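Local coordinates for sulfite reductase [ferredoxin] (PDB 1ZJ8), which reduces sulfite to sulfide with electrons from ferredoxin, using one siroheme and one [4Fe-4S] cluster in each subunit, at residues Thr123-Thr135 with Tyr146-Arg160. Sequence-based numbering, arbitrary orientation.
With SRM (siroheme), chain E.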
# COMPACT_ATOMS: atom_id res chain seq x y z
N THR A 123 -14.89 -16.23 2.92
CA THR A 123 -15.92 -15.20 2.97
C THR A 123 -15.58 -14.10 1.96
O THR A 123 -16.40 -13.78 1.10
CB THR A 123 -16.05 -14.64 4.42
OG1 THR A 123 -16.35 -15.70 5.34
CG2 THR A 123 -17.12 -13.51 4.50
N LEU A 124 -14.37 -13.58 2.03
CA LEU A 124 -13.87 -12.64 1.03
C LEU A 124 -14.13 -13.13 -0.39
O LEU A 124 -14.50 -12.35 -1.26
CB LEU A 124 -12.37 -12.44 1.23
CG LEU A 124 -11.97 -11.28 2.14
CD1 LEU A 124 -13.08 -10.87 3.12
CD2 LEU A 124 -10.68 -11.64 2.90
N GLY A 125 -13.93 -14.42 -0.62
CA GLY A 125 -14.08 -14.97 -1.95
C GLY A 125 -15.51 -14.94 -2.42
O GLY A 125 -15.78 -14.61 -3.57
N GLN A 126 -16.42 -15.29 -1.52
CA GLN A 126 -17.85 -15.37 -1.82
C GLN A 126 -18.51 -14.00 -1.96
O GLN A 126 -19.33 -13.82 -2.87
CB GLN A 126 -18.53 -16.17 -0.74
CG GLN A 126 -18.07 -17.62 -0.74
CD GLN A 126 -18.40 -18.34 0.53
OE1 GLN A 126 -18.86 -17.75 1.51
NE2 GLN A 126 -18.16 -19.66 0.52
N ILE A 127 -18.15 -13.06 -1.09
CA ILE A 127 -18.55 -11.67 -1.23
C ILE A 127 -18.24 -11.21 -2.66
O ILE A 127 -19.11 -10.66 -3.33
CB ILE A 127 -17.82 -10.70 -0.21
CG1 ILE A 127 -17.99 -11.10 1.27
CG2 ILE A 127 -18.31 -9.29 -0.36
CD1 ILE A 127 -19.27 -11.79 1.64
N SER A 128 -17.00 -11.46 -3.13
CA SER A 128 -16.54 -10.93 -4.43
C SER A 128 -17.35 -11.52 -5.57
O SER A 128 -17.87 -10.77 -6.43
CB SER A 128 -15.06 -11.24 -4.66
OG SER A 128 -14.62 -10.82 -5.96
N THR A 129 -17.46 -12.85 -5.56
CA THR A 129 -18.14 -13.58 -6.63
C THR A 129 -19.59 -13.12 -6.77
O THR A 129 -20.11 -12.98 -7.88
CB THR A 129 -18.09 -15.13 -6.38
OG1 THR A 129 -16.75 -15.56 -6.05
CG2 THR A 129 -18.55 -15.89 -7.61
N GLU A 130 -20.21 -12.82 -5.63
CA GLU A 130 -21.64 -12.52 -5.55
C GLU A 130 -21.98 -11.05 -5.62
O GLU A 130 -22.99 -10.70 -6.19
CB GLU A 130 -22.20 -13.07 -4.25
CG GLU A 130 -23.69 -13.40 -4.28
CD GLU A 130 -24.32 -13.44 -2.88
OE1 GLU A 130 -24.13 -14.48 -2.18
OE2 GLU A 130 -24.98 -12.43 -2.50
N PHE A 131 -21.17 -10.18 -5.03
CA PHE A 131 -21.48 -8.75 -4.99
C PHE A 131 -20.56 -7.83 -5.76
O PHE A 131 -20.88 -6.65 -5.88
CB PHE A 131 -21.46 -8.24 -3.55
CG PHE A 131 -22.49 -8.85 -2.66
CD1 PHE A 131 -22.14 -9.28 -1.39
CD2 PHE A 131 -23.82 -8.97 -3.08
CE1 PHE A 131 -23.08 -9.84 -0.57
CE2 PHE A 131 -24.77 -9.52 -2.26
CZ PHE A 131 -24.40 -9.96 -1.00
N ALA A 132 -19.41 -8.33 -6.24
CA ALA A 132 -18.41 -7.44 -6.86
C ALA A 132 -18.07 -7.83 -8.30
O ALA A 132 -17.10 -7.33 -8.86
CB ALA A 132 -17.12 -7.38 -6.00
N ARG A 133 -18.90 -8.68 -8.90
CA ARG A 133 -18.67 -9.20 -10.25
C ARG A 133 -17.35 -9.97 -10.33
O ARG A 133 -16.72 -10.04 -11.39
CB ARG A 133 -18.74 -8.09 -11.30
CG ARG A 133 -20.05 -7.24 -11.24
CD ARG A 133 -20.24 -6.39 -12.50
NE ARG A 133 -21.11 -5.22 -12.30
CZ ARG A 133 -21.75 -4.56 -13.28
NH1 ARG A 133 -21.67 -4.94 -14.56
NH2 ARG A 133 -22.50 -3.51 -12.98
N ASP A 134 -16.97 -10.57 -9.19
CA ASP A 134 -15.77 -11.41 -9.04
C ASP A 134 -14.46 -10.60 -9.07
O ASP A 134 -13.38 -11.18 -9.18
CB ASP A 134 -15.75 -12.56 -10.07
CG ASP A 134 -15.23 -13.87 -9.47
OD1 ASP A 134 -15.63 -14.22 -8.33
OD2 ASP A 134 -14.44 -14.58 -10.15
N THR A 135 -14.55 -9.28 -8.95
CA THR A 135 -13.37 -8.46 -8.79
C THR A 135 -12.81 -8.65 -7.37
O THR A 135 -13.55 -8.64 -6.38
CB THR A 135 -13.68 -6.94 -9.02
OG1 THR A 135 -14.66 -6.48 -8.07
CG2 THR A 135 -14.18 -6.71 -10.44
N TYR A 146 -12.69 -4.47 -3.53
CA TYR A 146 -13.77 -4.93 -4.40
C TYR A 146 -14.15 -3.78 -5.32
O TYR A 146 -13.88 -2.64 -4.98
CB TYR A 146 -14.99 -5.28 -3.56
CG TYR A 146 -14.86 -6.44 -2.58
CD1 TYR A 146 -14.62 -7.73 -3.03
CD2 TYR A 146 -15.04 -6.24 -1.21
CE1 TYR A 146 -14.55 -8.81 -2.13
CE2 TYR A 146 -14.97 -7.32 -0.30
CZ TYR A 146 -14.72 -8.61 -0.77
OH TYR A 146 -14.64 -9.70 0.10
N HIS A 147 -14.73 -4.06 -6.48
CA HIS A 147 -15.31 -2.99 -7.33
C HIS A 147 -16.71 -3.39 -7.82
O HIS A 147 -17.17 -4.50 -7.52
CB HIS A 147 -14.39 -2.68 -8.51
CG HIS A 147 -13.23 -1.82 -8.16
ND1 HIS A 147 -11.94 -2.30 -8.09
CD2 HIS A 147 -13.14 -0.50 -7.88
CE1 HIS A 147 -11.11 -1.32 -7.79
NE2 HIS A 147 -11.82 -0.21 -7.65
N TRP A 148 -17.38 -2.49 -8.54
CA TRP A 148 -18.75 -2.76 -8.99
C TRP A 148 -19.70 -3.00 -7.80
O TRP A 148 -20.65 -3.79 -7.92
CB TRP A 148 -18.81 -3.99 -9.95
CG TRP A 148 -18.01 -3.81 -11.20
CD1 TRP A 148 -16.80 -4.38 -11.51
CD2 TRP A 148 -18.36 -2.98 -12.31
NE1 TRP A 148 -16.37 -3.95 -12.75
CE2 TRP A 148 -17.31 -3.10 -13.26
CE3 TRP A 148 -19.45 -2.15 -12.60
CZ2 TRP A 148 -17.34 -2.41 -14.48
CZ3 TRP A 148 -19.47 -1.48 -13.80
CH2 TRP A 148 -18.42 -1.61 -14.73
N ILE A 149 -19.47 -2.34 -6.68
CA ILE A 149 -20.33 -2.54 -5.52
C ILE A 149 -21.44 -1.49 -5.49
O ILE A 149 -21.21 -0.31 -5.80
CB ILE A 149 -19.51 -2.66 -4.21
CG1 ILE A 149 -19.34 -4.14 -3.88
CG2 ILE A 149 -20.19 -1.95 -3.03
CD1 ILE A 149 -18.46 -4.41 -2.74
N GLU A 150 -22.65 -1.94 -5.14
CA GLU A 150 -23.82 -1.08 -5.07
C GLU A 150 -24.24 -0.95 -3.60
O GLU A 150 -24.36 -1.98 -2.88
CB GLU A 150 -24.99 -1.64 -5.91
CG GLU A 150 -24.62 -2.42 -7.17
CD GLU A 150 -25.83 -2.68 -8.08
OE1 GLU A 150 -26.46 -1.69 -8.54
OE2 GLU A 150 -26.17 -3.86 -8.37
N VAL A 151 -24.47 0.30 -3.16
CA VAL A 151 -24.87 0.60 -1.78
C VAL A 151 -25.93 -0.39 -1.24
O VAL A 151 -25.82 -0.90 -0.11
CB VAL A 151 -25.35 2.11 -1.61
CG1 VAL A 151 -26.69 2.37 -2.28
CG2 VAL A 151 -25.43 2.51 -0.12
N GLU A 152 -26.92 -0.70 -2.07
CA GLU A 152 -27.94 -1.69 -1.74
C GLU A 152 -27.35 -2.81 -0.88
O GLU A 152 -27.98 -3.23 0.07
CB GLU A 152 -28.57 -2.31 -3.00
CG GLU A 152 -29.39 -1.34 -3.87
CD GLU A 152 -28.52 -0.44 -4.76
OE1 GLU A 152 -27.92 -0.95 -5.73
OE2 GLU A 152 -28.45 0.79 -4.51
N ASN A 153 -26.13 -3.27 -1.21
CA ASN A 153 -25.56 -4.50 -0.61
C ASN A 153 -24.65 -4.33 0.62
O ASN A 153 -24.29 -5.33 1.28
CB ASN A 153 -24.76 -5.26 -1.67
CG ASN A 153 -25.58 -5.55 -2.89
OD1 ASN A 153 -26.34 -6.51 -2.93
ND2 ASN A 153 -25.41 -4.72 -3.92
N VAL A 154 -24.31 -3.08 0.95
CA VAL A 154 -23.24 -2.80 1.93
C VAL A 154 -23.50 -3.30 3.36
O VAL A 154 -22.56 -3.70 4.05
CB VAL A 154 -22.88 -1.32 1.97
CG1 VAL A 154 -21.87 -1.04 3.08
CG2 VAL A 154 -22.29 -0.90 0.64
N PRO A 155 -24.75 -3.25 3.83
CA PRO A 155 -25.01 -3.81 5.16
C PRO A 155 -24.84 -5.32 5.20
O PRO A 155 -24.28 -5.86 6.16
CB PRO A 155 -26.49 -3.45 5.43
CG PRO A 155 -26.90 -2.50 4.33
CD PRO A 155 -25.98 -2.73 3.18
N GLU A 156 -25.33 -5.99 4.15
CA GLU A 156 -25.23 -7.46 4.02
C GLU A 156 -23.75 -7.88 4.09
O GLU A 156 -23.40 -8.83 4.80
CB GLU A 156 -25.84 -7.95 2.69
CG GLU A 156 -26.71 -9.21 2.79
CD GLU A 156 -25.92 -10.52 2.91
OE1 GLU A 156 -25.03 -10.59 3.79
OE2 GLU A 156 -26.23 -11.49 2.17
N ILE A 157 -22.91 -7.17 3.35
CA ILE A 157 -21.49 -7.46 3.35
C ILE A 157 -20.92 -7.31 4.76
O ILE A 157 -20.31 -8.26 5.29
CB ILE A 157 -20.74 -6.55 2.33
CG1 ILE A 157 -21.16 -6.94 0.90
CG2 ILE A 157 -19.23 -6.67 2.53
CD1 ILE A 157 -20.77 -5.95 -0.16
N TRP A 158 -21.16 -6.15 5.38
CA TRP A 158 -20.64 -5.84 6.73
C TRP A 158 -20.96 -6.95 7.73
O TRP A 158 -20.19 -7.24 8.65
CB TRP A 158 -21.22 -4.53 7.25
CG TRP A 158 -20.49 -3.29 6.75
CD1 TRP A 158 -19.19 -3.21 6.31
CD2 TRP A 158 -21.01 -1.96 6.71
NE1 TRP A 158 -18.88 -1.91 5.97
CE2 TRP A 158 -19.98 -1.12 6.21
CE3 TRP A 158 -22.24 -1.39 7.04
CZ2 TRP A 158 -20.15 0.25 6.03
CZ3 TRP A 158 -22.41 -0.03 6.87
CH2 TRP A 158 -21.37 0.78 6.36
N ARG A 159 -22.10 -7.56 7.52
CA ARG A 159 -22.59 -8.60 8.38
C ARG A 159 -21.81 -9.92 8.19
O ARG A 159 -21.43 -10.57 9.18
CB ARG A 159 -24.09 -8.74 8.11
CG ARG A 159 -24.95 -9.04 9.33
CD ARG A 159 -25.60 -10.41 9.22
NE ARG A 159 -26.25 -10.59 7.91
CZ ARG A 159 -25.97 -11.56 7.02
NH1 ARG A 159 -25.05 -12.50 7.28
NH2 ARG A 159 -26.64 -11.60 5.87
N ARG A 160 -21.55 -10.30 6.93
CA ARG A 160 -20.71 -11.49 6.64
C ARG A 160 -19.24 -11.27 7.00
O ARG A 160 -18.56 -12.19 7.47
CB ARG A 160 -20.78 -11.89 5.17
CG ARG A 160 -22.17 -12.12 4.63
CD ARG A 160 -22.19 -13.16 3.52
NE ARG A 160 -23.14 -12.80 2.47
CZ ARG A 160 -23.49 -13.58 1.44
NH1 ARG A 160 -22.98 -14.80 1.29
NH2 ARG A 160 -24.35 -13.13 0.54
FE SRM E . -3.67 5.21 -2.60
CHA SRM E . -5.82 7.70 -3.49
CHB SRM E . -5.19 3.14 -4.76
CHC SRM E . -1.64 2.82 -1.72
CHD SRM E . -1.10 7.51 -2.34
NA SRM E . -5.32 5.33 -3.72
C1A SRM E . -6.15 6.38 -3.87
C2A SRM E . -7.47 6.03 -4.48
CMA SRM E . -8.50 5.85 -3.41
CDA SRM E . -7.89 6.99 -5.57
CEA SRM E . -8.94 8.01 -5.29
O3A SRM E . -8.72 8.86 -4.42
O4A SRM E . -10.01 8.01 -5.91
C3A SRM E . -7.13 4.73 -5.13
CAA SRM E . -8.20 3.70 -5.05
CBA SRM E . -8.99 3.93 -6.32
CCA SRM E . -9.58 2.65 -6.82
O1A SRM E . -8.89 1.61 -6.77
O2A SRM E . -10.75 2.66 -7.26
C4A SRM E . -5.83 4.36 -4.50
NB SRM E . -3.57 3.29 -3.04
C1B SRM E . -4.27 2.55 -3.90
C2B SRM E . -3.99 1.07 -3.84
CMB SRM E . -5.21 0.20 -3.99
CDB SRM E . -3.05 0.75 -4.95
CEB SRM E . -2.63 -0.66 -5.13
O3B SRM E . -2.97 -1.35 -6.12
O4B SRM E . -1.92 -1.14 -4.24
C3B SRM E . -3.30 1.01 -2.50
CAB SRM E . -4.30 0.84 -1.38
CBB SRM E . -3.69 0.20 -0.17
CCB SRM E . -4.64 0.26 0.99
O1B SRM E . -5.28 -0.73 1.33
O2B SRM E . -4.78 1.29 1.64
C4B SRM E . -2.80 2.42 -2.39
NC SRM E . -1.77 5.15 -2.25
C1C SRM E . -1.12 4.10 -1.71
C2C SRM E . 0.24 4.33 -1.52
CDC SRM E . 1.33 3.36 -1.20
CEC SRM E . 1.64 2.98 0.19
O3C SRM E . 0.87 3.33 1.12
O4C SRM E . 2.69 2.34 0.35
C3C SRM E . 0.36 5.66 -1.76
CAC SRM E . 1.71 6.30 -1.62
CBC SRM E . 2.34 6.47 -0.26
CCC SRM E . 1.72 7.69 0.41
O1C SRM E . 0.53 7.66 0.82
O2C SRM E . 2.45 8.71 0.51
C4C SRM E . -0.86 6.15 -2.13
ND SRM E . -3.58 7.23 -2.53
C1D SRM E . -2.43 7.90 -2.61
C2D SRM E . -2.70 9.22 -3.05
CAD SRM E . -1.82 10.40 -2.67
CBD SRM E . -2.17 11.18 -1.44
CCD SRM E . -1.31 12.29 -0.90
O1D SRM E . -0.79 12.11 0.22
O2D SRM E . -1.12 13.35 -1.55
C3D SRM E . -4.07 9.30 -3.23
CDD SRM E . -4.86 10.57 -3.25
CED SRM E . -5.22 11.34 -2.00
O3D SRM E . -5.08 10.85 -0.88
O4D SRM E . -5.66 12.50 -2.06
C4D SRM E . -4.60 8.06 -2.91
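Asn153 CB lies over one face of the Phe131 ring, towards its rim, and Glu130 CD lies over the opposite face, also towards the rim. Glu156 OE2 sits at the ring edge, close to the ring plane. Ile157 CG1 packs obliquely on Phe131 CD1 at 3.4 Å. The Arg160 guanidinium stands almost perpendicular to this ring (89°), with Arg160 NH2 near Phe131 CZ.

The Trp148 indole carries the Arg133 side chain on one face. Arg133 CD makes a CH-pi contact 4.0 Å from the centroid of the five-membered ring. Further along, the guanidinium lays a face over Trp148 CE3. Thr135 CG2 touches the indole edge at CD1.

The Tyr146 ring meets helix 118-131 by its edge. Its OH donates to Leu124 O (3.0 Å), in the carbonyl plane and on a lone pair. The same oxygen accepts from Ser128 N within the helix. Ile127 CG2 packs obliquely against Tyr146 CZ.

Arg160 fits as a knob among Thr123, Ile127, Glu130 and Phe131. Its NH2 bridges to Glu130 OE1 (3.0 Å) on the syn side but tilted out of the carboxylate plane, and its NE bonds to Glu156 OE1. Arg159 also pairs with Glu156, completing a network of four charged residues.

Thr135 OG1 takes the position between backbone N and carbonyl carbon (chi1 61°). There it donates to Ala132 O and accepts from His147 N at 2.9 Å, tying the type I' turn 132-135 to the strand. His147 NE2 gives a nearly straight bond (170°) to siroheme O2A, and Phe433 stacks on its ring.

Helix segments 123-131 and 154-160 run nearly antiparallel, their axes 10.9 Å apart at closest approach, and helix 118-131 also packs on strand 144-149. This is the alpha/beta packing of a ferredoxin-like half domain of the nitrite and sulfite reductases, here reaching the siroheme pocket through His147.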